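Local coordinates for protein phospholyase (Arthrobacter aurescens, PDB 5G4I) that acts as a pyridoxal phosphate-dependent phospholyase, a homologue of class III transaminases that probably eliminates phosphate from phosphorylated amino alcohols such as ethanolamine phosphate, at residues Leu141-Gly149 and Leu216-Glu224. Sequence-based numbering, arbitrary orientation.
Sequences LVSDFSYHG and LFDPLFSTE. With PLP (pyridoxal-5'-phosphate), chain C.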
ATOM      1  N   LEU A 141      -8.677 -20.452   6.402  1.00 10.39           N
ATOM      2  CA  LEU A 141      -8.652 -20.734   7.844  1.00  9.56           C
ATOM      3  C   LEU A 141      -7.863 -19.635   8.560  1.00  9.09           C
ATOM      4  O   LEU A 141      -6.703 -19.379   8.172  1.00  9.91           O
ATOM      5  CB  LEU A 141      -7.968 -22.101   8.086  1.00 11.03           C
ATOM      6  CG  LEU A 141      -8.671 -23.350   7.514  1.00 11.90           C
ATOM      7  CD1 LEU A 141      -7.778 -24.565   7.731  1.00 15.21           C
ATOM      8  CD2 LEU A 141     -10.009 -23.625   8.095  1.00 12.12           C
ATOM      9  N   VAL A 142      -8.499 -18.996   9.522  1.00  9.87           N
ATOM     10  CA  VAL A 142      -7.880 -17.967  10.342  1.00  9.69           C
ATOM     11  C   VAL A 142      -8.223 -18.216  11.806  1.00 10.60           C
ATOM     12  O   VAL A 142      -9.180 -18.997  12.124  1.00 11.42           O
ATOM     13  CB  VAL A 142      -8.303 -16.514  10.026  1.00 10.91           C
ATOM     14  CG1 VAL A 142      -7.581 -15.979   8.804  1.00 13.46           C
ATOM     15  CG2 VAL A 142      -9.843 -16.381   9.953  1.00 11.97           C
ATOM     16  N   SER A 143      -7.577 -17.551  12.804  1.00  9.20           N
ATOM     17  CA  SER A 143      -8.063 -17.626  14.163  1.00 10.84           C
ATOM     18  C   SER A 143      -9.364 -16.819  14.362  1.00 11.24           C
ATOM     19  O   SER A 143      -9.646 -15.891  13.581  1.00 12.41           O
ATOM     20  CB  SER A 143      -7.005 -17.066  15.157  1.00 13.76           C
ATOM     21  OG  SER A 143      -7.272 -15.754  15.489  1.00 17.57           O
ATOM     22  N   ASP A 144     -10.102 -17.174  15.417  1.00 11.71           N
ATOM     23  CA  ASP A 144     -11.318 -16.468  15.817  1.00 11.48           C
ATOM     24  C   ASP A 144     -11.105 -15.160  16.537  1.00 11.80           C
ATOM     25  O   ASP A 144     -12.113 -14.530  16.901  1.00 13.28           O
ATOM     26  CB  ASP A 144     -12.251 -17.372  16.610  1.00 12.29           C
ATOM     27  CG  ASP A 144     -11.777 -17.691  17.977  1.00 16.81           C
ATOM     28  OD1 ASP A 144     -10.735 -17.238  18.495  1.00 14.23           O
ATOM     29  OD2 ASP A 144     -12.484 -18.603  18.578  1.00 19.92           O
ATOM     30  N   PHE A 145      -9.871 -14.621  16.624  1.00 11.09           N
ATOM     31  CA  PHE A 145      -9.689 -13.237  17.114  1.00 12.02           C
ATOM     32  C   PHE A 145      -8.375 -12.686  16.492  1.00 10.17           C
ATOM     33  O   PHE A 145      -7.365 -12.494  17.183  1.00 10.93           O
ATOM     34  CB  PHE A 145      -9.760 -13.145  18.654  1.00 11.91           C
ATOM     35  CG  PHE A 145     -10.197 -11.769  19.132  1.00 12.42           C
ATOM     36  CD1 PHE A 145     -11.512 -11.435  19.049  1.00 13.27           C
ATOM     37  CD2 PHE A 145      -9.258 -10.845  19.525  1.00 14.87           C
ATOM     38  CE1 PHE A 145     -11.947 -10.144  19.438  1.00 14.81           C
ATOM     39  CE2 PHE A 145      -9.741  -9.553  19.978  1.00 15.93           C
ATOM     40  CZ  PHE A 145     -11.010  -9.284  19.876  1.00 14.71           C
ATOM     41  N   SER A 146      -8.446 -12.459  15.177  1.00 10.46           N
ATOM     42  CA  SER A 146      -7.248 -12.050  14.387  1.00 10.83           C
ATOM     43  C   SER A 146      -7.481 -10.814  13.544  1.00 11.52           C
ATOM     44  O   SER A 146      -8.626 -10.410  13.271  1.00 11.40           O
ATOM     45  CB  SER A 146      -6.759 -13.197  13.499  1.00 11.23           C
ATOM     46  OG  SER A 146      -7.763 -13.735  12.707  1.00 11.89           O
ATOM     47  N   TYR A 147      -6.370 -10.225  13.079  1.00 11.18           N
ATOM     48  CA  TYR A 147      -6.409  -9.053  12.200  1.00 11.36           C
ATOM     49  C   TYR A 147      -5.183  -9.063  11.265  1.00 11.13           C
ATOM     50  O   TYR A 147      -4.032  -9.104  11.724  1.00 13.19           O
ATOM     51  CB  TYR A 147      -6.486  -7.732  12.979  1.00 10.95           C
ATOM     52  CG  TYR A 147      -6.413  -6.514  12.071  1.00 11.50           C
ATOM     53  CD1 TYR A 147      -7.474  -6.163  11.262  1.00 10.42           C
ATOM     54  CD2 TYR A 147      -5.226  -5.756  11.950  1.00 12.29           C
ATOM     55  CE1 TYR A 147      -7.432  -5.112  10.384  1.00 12.11           C
ATOM     56  CE2 TYR A 147      -5.182  -4.645  11.109  1.00 11.57           C
ATOM     57  CZ  TYR A 147      -6.267  -4.324  10.320  1.00 11.08           C
ATOM     58  OH  TYR A 147      -6.212  -3.275   9.435  1.00 12.00           O
ATOM     59  N   HIS A 148      -5.449  -9.110   9.946  1.00  9.97           N
ATOM     60  CA  HIS A 148      -4.359  -9.221   8.954  1.00  8.63           C
ATOM     61  C   HIS A 148      -4.310  -8.079   7.933  1.00  9.00           C
ATOM     62  O   HIS A 148      -3.489  -8.043   7.009  1.00 10.55           O
ATOM     63  CB  HIS A 148      -4.487 -10.620   8.235  1.00  8.73           C
ATOM     64  CG  HIS A 148      -4.309 -11.765   9.170  1.00  9.52           C
ATOM     65  ND1 HIS A 148      -3.102 -12.125   9.703  1.00 10.12           N
ATOM     66  CD2 HIS A 148      -5.213 -12.644   9.704  1.00  9.69           C
ATOM     67  CE1 HIS A 148      -3.268 -13.141  10.518  1.00 10.24           C
ATOM     68  NE2 HIS A 148      -4.538 -13.453  10.581  1.00 10.48           N
ATOM     69  N   GLY A 149      -5.175  -7.074   8.079  1.00  9.33           N
ATOM     70  CA  GLY A 149      -5.166  -5.873   7.247  1.00  9.73           C
ATOM     71  C   GLY A 149      -6.535  -5.369   6.790  1.00  9.26           C
ATOM     72  O   GLY A 149      -7.581  -5.854   7.247  1.00  9.90           O
ATOM     73  N   LEU A 216      -3.716 -18.916   7.429  1.00  9.40           N
ATOM     74  CA  LEU A 216      -2.990 -17.645   7.579  1.00  9.45           C
ATOM     75  C   LEU A 216      -2.936 -17.358   9.086  1.00  8.73           C
ATOM     76  O   LEU A 216      -3.966 -17.423   9.809  1.00  9.43           O
ATOM     77  CB  LEU A 216      -3.809 -16.506   6.904  1.00  9.63           C
ATOM     78  CG  LEU A 216      -3.383 -15.071   7.123  1.00  9.87           C
ATOM     79  CD1 LEU A 216      -1.956 -14.796   6.692  1.00 10.75           C
ATOM     80  CD2 LEU A 216      -4.366 -14.116   6.421  1.00 11.21           C
ATOM     81  N   PHE A 217      -1.742 -17.049   9.648  1.00  7.93           N
ATOM     82  CA  PHE A 217      -1.584 -16.911  11.125  1.00  8.33           C
ATOM     83  C   PHE A 217      -0.422 -15.995  11.451  1.00  8.89           C
ATOM     84  O   PHE A 217       0.609 -15.971  10.754  1.00  9.39           O
ATOM     85  CB  PHE A 217      -1.407 -18.294  11.830  1.00  9.13           C
ATOM     86  CG  PHE A 217      -0.045 -18.946  11.625  1.00  9.34           C
ATOM     87  CD1 PHE A 217       0.339 -19.474  10.394  1.00 10.03           C
ATOM     88  CD2 PHE A 217       0.873 -19.053  12.679  1.00  9.65           C
ATOM     89  CE1 PHE A 217       1.592 -20.098  10.243  1.00 10.81           C
ATOM     90  CE2 PHE A 217       2.116 -19.687  12.536  1.00 10.20           C
ATOM     91  CZ  PHE A 217       2.471 -20.205  11.319  1.00 10.42           C
ATOM     92  N   ASP A 218      -0.591 -15.274  12.598  1.00  8.91           N
ATOM     93  CA  ASP A 218       0.513 -14.610  13.322  1.00  8.70           C
ATOM     94  C   ASP A 218       1.150 -15.576  14.273  1.00  8.75           C
ATOM     95  O   ASP A 218       0.463 -16.033  15.230  1.00  9.36           O
ATOM     96  CB  ASP A 218      -0.055 -13.392  14.089  1.00  9.55           C
ATOM     97  CG  ASP A 218       0.835 -12.820  15.187  1.00 10.64           C
ATOM     98  OD1 ASP A 218       2.063 -13.079  15.187  1.00 10.47           O
ATOM     99  OD2 ASP A 218       0.242 -12.090  16.070  1.00 11.50           O
ATOM    100  N   PRO A 219       2.419 -15.951  14.099  1.00  9.23           N
ATOM    101  CA  PRO A 219       3.049 -16.981  15.037  1.00  9.99           C
ATOM    102  C   PRO A 219       2.991 -16.672  16.532  1.00 10.38           C
ATOM    103  O   PRO A 219       2.947 -17.577  17.358  1.00 10.65           O
ATOM    104  CB  PRO A 219       4.536 -16.986  14.565  1.00 11.04           C
ATOM    105  CG  PRO A 219       4.458 -16.685  13.111  1.00  9.90           C
ATOM    106  CD  PRO A 219       3.345 -15.628  12.970  1.00  9.26           C
ATOM    107  N   LEU A 220       2.982 -15.396  16.922  1.00  9.84           N
ATOM    108  CA  LEU A 220       2.856 -14.974  18.336  1.00 11.55           C
ATOM    109  C   LEU A 220       1.391 -15.025  18.837  1.00 11.20           C
ATOM    110  O   LEU A 220       1.125 -14.898  20.091  1.00 11.86           O
ATOM    111  CB  LEU A 220       3.428 -13.556  18.576  1.00 11.26           C
ATOM    112  CG  LEU A 220       4.976 -13.568  18.730  1.00 11.86           C
ATOM    113  CD1 LEU A 220       5.510 -12.119  18.678  1.00 13.43           C
ATOM    114  CD2 LEU A 220       5.435 -14.233  20.047  1.00 12.68           C
ATOM    115  N   PHE A 221       0.402 -15.125  17.889  1.00  9.92           N
ATOM    116  CA  PHE A 221      -1.028 -15.015  18.260  1.00 10.83           C
ATOM    117  C   PHE A 221      -1.232 -13.851  19.229  1.00 11.45           C
ATOM    118  O   PHE A 221      -1.902 -14.016  20.295  1.00 11.83           O
ATOM    119  CB  PHE A 221      -1.550 -16.373  18.772  1.00 11.18           C
ATOM    120  CG  PHE A 221      -1.524 -17.443  17.662  1.00  9.65           C
ATOM    121  CD1 PHE A 221      -2.567 -17.511  16.726  1.00 10.21           C
ATOM    122  CD2 PHE A 221      -0.443 -18.327  17.540  1.00  9.83           C
ATOM    123  CE1 PHE A 221      -2.500 -18.456  15.696  1.00 10.43           C
ATOM    124  CE2 PHE A 221      -0.418 -19.241  16.517  1.00 10.32           C
ATOM    125  CZ  PHE A 221      -1.438 -19.320  15.596  1.00  9.74           C
ATOM    126  N   SER A 222      -0.720 -12.681  18.837  1.00 12.21           N
ATOM    127  CA  SER A 222      -0.771 -11.496  19.683  1.00 12.29           C
ATOM    128  C   SER A 222      -2.131 -10.867  19.848  1.00 13.78           C
ATOM    129  O   SER A 222      -2.580 -10.637  21.016  1.00 14.95           O
ATOM    130  CB  SER A 222       0.273 -10.482  19.241  1.00 15.99           C
ATOM    131  OG  SER A 222       0.057 -10.045  17.925  1.00 16.04           O
ATOM    132  N   THR A 223      -2.892 -10.611  18.788  1.00 11.93           N
ATOM    133  CA  THR A 223      -4.241 -10.059  18.882  1.00 12.66           C
ATOM    134  C   THR A 223      -5.174 -10.961  19.746  1.00 13.92           C
ATOM    135  O   THR A 223      -6.106 -10.470  20.401  1.00 14.74           O
ATOM    136  CB  THR A 223      -4.817  -9.853  17.456  1.00 13.25           C
ATOM    137  OG1 THR A 223      -3.929  -8.990  16.753  1.00 16.97           O
ATOM    138  CG2 THR A 223      -6.224  -9.253  17.424  1.00 15.01           C
ATOM    139  N   GLU A 224      -4.943 -12.285  19.624  1.00 12.27           N
ATOM    140  CA  GLU A 224      -5.691 -13.323  20.325  1.00 13.04           C
ATOM    141  C   GLU A 224      -5.435 -13.346  21.864  1.00 14.79           C
ATOM    142  O   GLU A 224      -6.157 -14.064  22.600  1.00 16.53           O
ATOM    143  CB  GLU A 224      -5.230 -14.696  19.801  1.00 12.60           C
ATOM    144  CG  GLU A 224      -5.647 -15.039  18.360  1.00 11.49           C
ATOM    145  CD  GLU A 224      -4.712 -14.510  17.292  1.00 12.86           C
ATOM    146  OE1 GLU A 224      -3.730 -13.731  17.578  1.00 11.45           O
ATOM    147  OE2 GLU A 224      -4.924 -14.856  16.098  1.00 11.74           O
TER
HETATM  148  N1  PLP C1441      -0.985  -8.167   9.955  1.00 12.73           N
HETATM  149  C2  PLP C1441      -0.545  -7.980  11.223  1.00 16.30           C
HETATM  150  C2A PLP C1441      -0.239  -9.169  12.095  1.00 18.70           C
HETATM  151  C3  PLP C1441      -0.362  -6.606  11.754  1.00 20.17           C
HETATM  152  O3  PLP C1441       0.080  -6.393  13.024  1.00 23.21           O
HETATM  153  C4  PLP C1441      -0.679  -5.477  10.851  1.00 16.83           C
HETATM  154  C4A PLP C1441      -0.528  -4.071  11.289  1.00 22.92           C
HETATM  155  C5  PLP C1441      -1.151  -5.817   9.487  1.00 16.54           C
HETATM  156  C6  PLP C1441      -1.277  -7.154   9.120  1.00 15.60           C
HETATM  157  C5A PLP C1441      -1.496  -4.721   8.504  1.00 17.92           C
HETATM  158  O4P PLP C1441      -0.404  -3.809   8.405  1.00 15.90           O
HETATM  159  P   PLP C1441      -0.584  -2.399   7.648  1.00 13.70           P
HETATM  160  O1P PLP C1441      -1.313  -1.538   8.651  1.00 13.28           O
HETATM  161  O2P PLP C1441       0.832  -1.958   7.361  1.00 17.26           O
HETATM  162  O3P PLP C1441      -1.390  -2.746   6.420  1.00 16.56           O
HETATM  163  O   HOH W   1      -5.225 -15.970  11.864  1.00 10.18           O
HETATM  164  O   HOH W   2      -3.105  -8.450  14.282  1.00 26.34           O
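Leu216 lies over one face of the His148 ring. Its CG sits 3.8 Å from the ring centroid, only 2° off the ring normal, a CH-pi contact. CD2 of Leu216 spreads over the same ring and comes 3.6 Å from His148 CG. The two side chains come from opposite directions. Leu216 turns CG away from its backbone N (chi1 170°), which carries CG over the imidazole. At the ring edge, in plane, water 1 bonds to His148 NE2. The Phe145 ring turns its edge to Thr223, with O of Thr223 in plane, 3.3 Å from Phe145 CD2. Over one face of the Tyr147 ring lies Gly149 N.

Water 1 also donates to Leu216 O and accepts from Ser143 N, so it joins the two strand ends. The other nitrogen of His148, ND1, is hydrogen-bonded to Asp251. Together these partners fix the rotation of the ring.

Ser143 OG donates to Glu224 OE2 at 2.6 Å, on the anti side of the carboxylate. It also accepts from Phe145 N, which closes an ST turn. Glu224 CG lies 3.3 Å from Phe145 O, and the bend at chi2 (85°) turns the carboxylate toward Ser143. Water 2 links Tyr147 O to Thr223 OG1.

Leu216 N donates to Leu141 O at 3.1 Å, pairing the parallel strands 140-143 and 214-217. Tyr147 and His148 both line the pyridoxal phosphate pocket; Tyr147 also packs on Phe309 of the second subunit. The arrangement is that of the fold-type I, aspartate aminotransferase-like large domain, whose cofactor lies at the C-terminal ends of parallel strands of a seven-stranded mixed sheet.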